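PDB 3HM4: chemotaxis protein CheX from Desulfovibrio desulfuricans subsp. desulfuricans str. G20, which probably dephosphorylates the phosphorylated response regulator CheY in bacterial chemotaxis. Local coordinates for residues I140-K143 and E148-V151. Numbering follows the deposited sequence. Where two conformers were deposited one is given.
Sequences IPFK and EFTV
Glu148 lays the aliphatic part of its side chain against the carbonyl of Phe142, CB lying 3.3 Å from Phe142 O, while the extended chain beyond carries the carboxylate toward the surface, as suits an acidic residue in the exposed turn just ahead of strand 149-155. Its backbone turns the other way, pairing with Thr65, just past the end of strand 58-64. Phe149 is buried and forms a hydrogen-bonded pair with Phe142: Phe142 N donates to Phe149 O at 2.8 Å, whereas the return bond from Phe149 N to Phe142 O is weak. With CG held between its backbone N and carbonyl carbon (chi1 68°), the ring of Phe149 swings over toward the neighbouring strand. There it makes an offset stack with the Phe142 ring, centroids 4.5 Å apart and planes only 15° from parallel. The overlap is displaced: Phe149 CZ lies over Phe142 CG at 3.4 Å, and Phe142 CB sits above the Phe149 face in a CH-pi contact. Both rings pack against helix 10-25, Phe149 on Thr17 and Phe142 on Thr18, and flat rings suit a layer stacked against a helix. Thr150 faces the opposite side of the sheet, together with Pro141; in this non-hydrogen-bonded pair Pro141 N points away from strand 149-155, so no N-H is missed on this side. A CA-H...O contact joins Thr150 CA to Ile140 O at 3.4 Å. Val151 returns to the buried face, and two backbone bonds with Ile140 close the ladder, Ile140 N to Val151 O at 2.8 Å being the shorter. Valine and isoleucine, both branched at CB, favour extended backbone and offer apolar surface to that face. Together the strands form an antiparallel beta hairpin within the six-stranded sheet of the CheX fold, with its aromatic and aliphatic face packed against helix 10-25.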
ATOM      1  N   ILE A 140      -3.549  12.928   9.947  1.00 10.56           N
ATOM      2  CA  ILE A 140      -3.524  14.379   9.906  1.00 10.82           C
ATOM      3  C   ILE A 140      -4.459  14.823   8.781  1.00 11.45           C
ATOM      4  O   ILE A 140      -4.157  14.573   7.609  1.00 10.39           O
ATOM      5  CB  ILE A 140      -2.138  14.977   9.716  1.00 11.82           C
ATOM      6  CG1 ILE A 140      -1.114  14.337  10.698  1.00 13.42           C
ATOM      7  CG2 ILE A 140      -2.262  16.529   9.925  1.00 12.44           C
ATOM      8  CD1 ILE A 140      -0.345  13.183  10.139  1.00 15.35           C
ATOM      9  N   PRO A 141      -5.591  15.473   9.114  1.00 11.20           N
ATOM     10  CA  PRO A 141      -6.507  15.903   8.069  1.00 10.63           C
ATOM     11  C   PRO A 141      -6.021  17.230   7.475  1.00 10.62           C
ATOM     12  O   PRO A 141      -5.420  18.038   8.190  1.00 12.93           O
ATOM     13  CB  PRO A 141      -7.829  16.068   8.810  1.00 11.38           C
ATOM     14  CG  PRO A 141      -7.374  16.574  10.188  1.00 11.99           C
ATOM     15  CD  PRO A 141      -6.022  15.910  10.446  1.00 11.43           C
ATOM     16  N   PHE A 142      -6.359  17.461   6.190  1.00 11.26           N
ATOM     17  CA  PHE A 142      -5.974  18.682   5.504  1.00 11.93           C
ATOM     18  C   PHE A 142      -7.155  19.287   4.787  1.00 12.72           C
ATOM     19  O   PHE A 142      -7.969  18.579   4.177  1.00 13.42           O
ATOM     20  CB  PHE A 142      -4.918  18.413   4.407  1.00 12.29           C
ATOM     21  CG  PHE A 142      -3.508  18.241   4.915  1.00 11.94           C
ATOM     22  CD1 PHE A 142      -3.124  17.071   5.574  1.00 12.77           C
ATOM     23  CD2 PHE A 142      -2.558  19.216   4.673  1.00 14.30           C
ATOM     24  CE1 PHE A 142      -1.814  16.901   6.016  1.00 16.04           C
ATOM     25  CE2 PHE A 142      -1.241  19.054   5.057  1.00 15.45           C
ATOM     26  CZ  PHE A 142      -0.868  17.877   5.754  1.00 14.92           C
ATOM     27  N   LYS A 143      -7.176  20.622   4.797  1.00 13.39           N
ATOM     28  CA  LYS A 143      -8.001  21.411   3.885  1.00 14.05           C
ATOM     29  C   LYS A 143      -7.097  21.868   2.742  1.00 14.49           C
ATOM     30  O   LYS A 143      -5.885  21.992   2.894  1.00 14.40           O
ATOM     31  CB  LYS A 143      -8.536  22.665   4.563  1.00 14.96           C
ATOM     32  CG  LYS A 143      -9.527  22.409   5.648  1.00 17.55           C
ATOM     33  CD  LYS A 143     -10.156  23.728   6.173  1.00 22.07           C
ATOM     34  CE  LYS A 143      -9.195  24.688   6.777  1.00 28.47           C
ATOM     35  NZ  LYS A 143      -8.542  24.161   7.965  1.00 36.78           N
ATOM     36  N   GLU A 148     -10.529  17.973   0.444  1.00 11.17           N
ATOM     37  CA  GLU A 148      -9.704  17.457   1.526  1.00 10.87           C
ATOM     38  C   GLU A 148      -8.937  16.198   1.204  1.00 10.34           C
ATOM     39  O   GLU A 148      -9.226  15.481   0.248  1.00 10.44           O
ATOM     40  CB  GLU A 148     -10.583  17.185   2.741  1.00 10.54           C
ATOM     41  CG  GLU A 148     -11.264  18.438   3.230  1.00 11.76           C
ATOM     42  CD  GLU A 148     -12.209  18.219   4.371  1.00 12.62           C
ATOM     43  OE1 GLU A 148     -12.345  17.079   4.886  1.00 11.45           O
ATOM     44  OE2 GLU A 148     -12.819  19.231   4.815  1.00 14.50           O
ATOM     45  N   PHE A 149      -7.919  15.958   2.029  1.00 10.14           N
ATOM     46  CA  PHE A 149      -7.216  14.679   2.048  1.00  9.78           C
ATOM     47  C   PHE A 149      -6.714  14.483   3.471  1.00  9.50           C
ATOM     48  O   PHE A 149      -6.663  15.427   4.252  1.00 10.38           O
ATOM     49  CB  PHE A 149      -6.077  14.613   0.989  1.00 10.34           C
ATOM     50  CG  PHE A 149      -4.895  15.524   1.247  1.00 11.15           C
ATOM     51  CD1 PHE A 149      -3.833  15.076   2.025  1.00 12.79           C
ATOM     52  CD2 PHE A 149      -4.867  16.833   0.785  1.00 11.38           C
ATOM     53  CE1 PHE A 149      -2.733  15.888   2.264  1.00 14.56           C
ATOM     54  CE2 PHE A 149      -3.799  17.634   1.039  1.00 12.36           C
ATOM     55  CZ  PHE A 149      -2.720  17.174   1.810  1.00 12.99           C
ATOM     56  N   THR A 150      -6.275  13.269   3.748  1.00  9.93           N
ATOM     57  CA  THR A 150      -5.696  12.934   5.038  1.00  9.86           C
ATOM     58  C   THR A 150      -4.424  12.124   4.835  1.00  9.87           C
ATOM     59  O   THR A 150      -4.421  11.217   4.012  1.00 11.59           O
ATOM     60  CB  THR A 150      -6.683  12.089   5.903  1.00 10.77           C
ATOM     61  OG1 THR A 150      -7.847  12.889   6.219  1.00 11.10           O
ATOM     62  CG2 THR A 150      -6.090  11.618   7.222  1.00 11.71           C
ATOM     63  N   VAL A 151      -3.369  12.444   5.585  1.00 10.43           N
ATOM     64  CA  VAL A 151      -2.120  11.684   5.626  0.50 10.90           C
ATOM     65  C   VAL A 151      -2.169  10.809   6.857  1.00 10.68           C
ATOM     66  O   VAL A 151      -2.609  11.261   7.929  1.00 11.38           O
ATOM     67  CB  VAL A 151      -0.874  12.576   5.755  0.50 12.21           C
ATOM     68  CG1 VAL A 151       0.404  11.757   6.148  0.50 10.76           C
ATOM     69  CG2 VAL A 151      -0.661  13.332   4.472  0.50 13.12           C
TER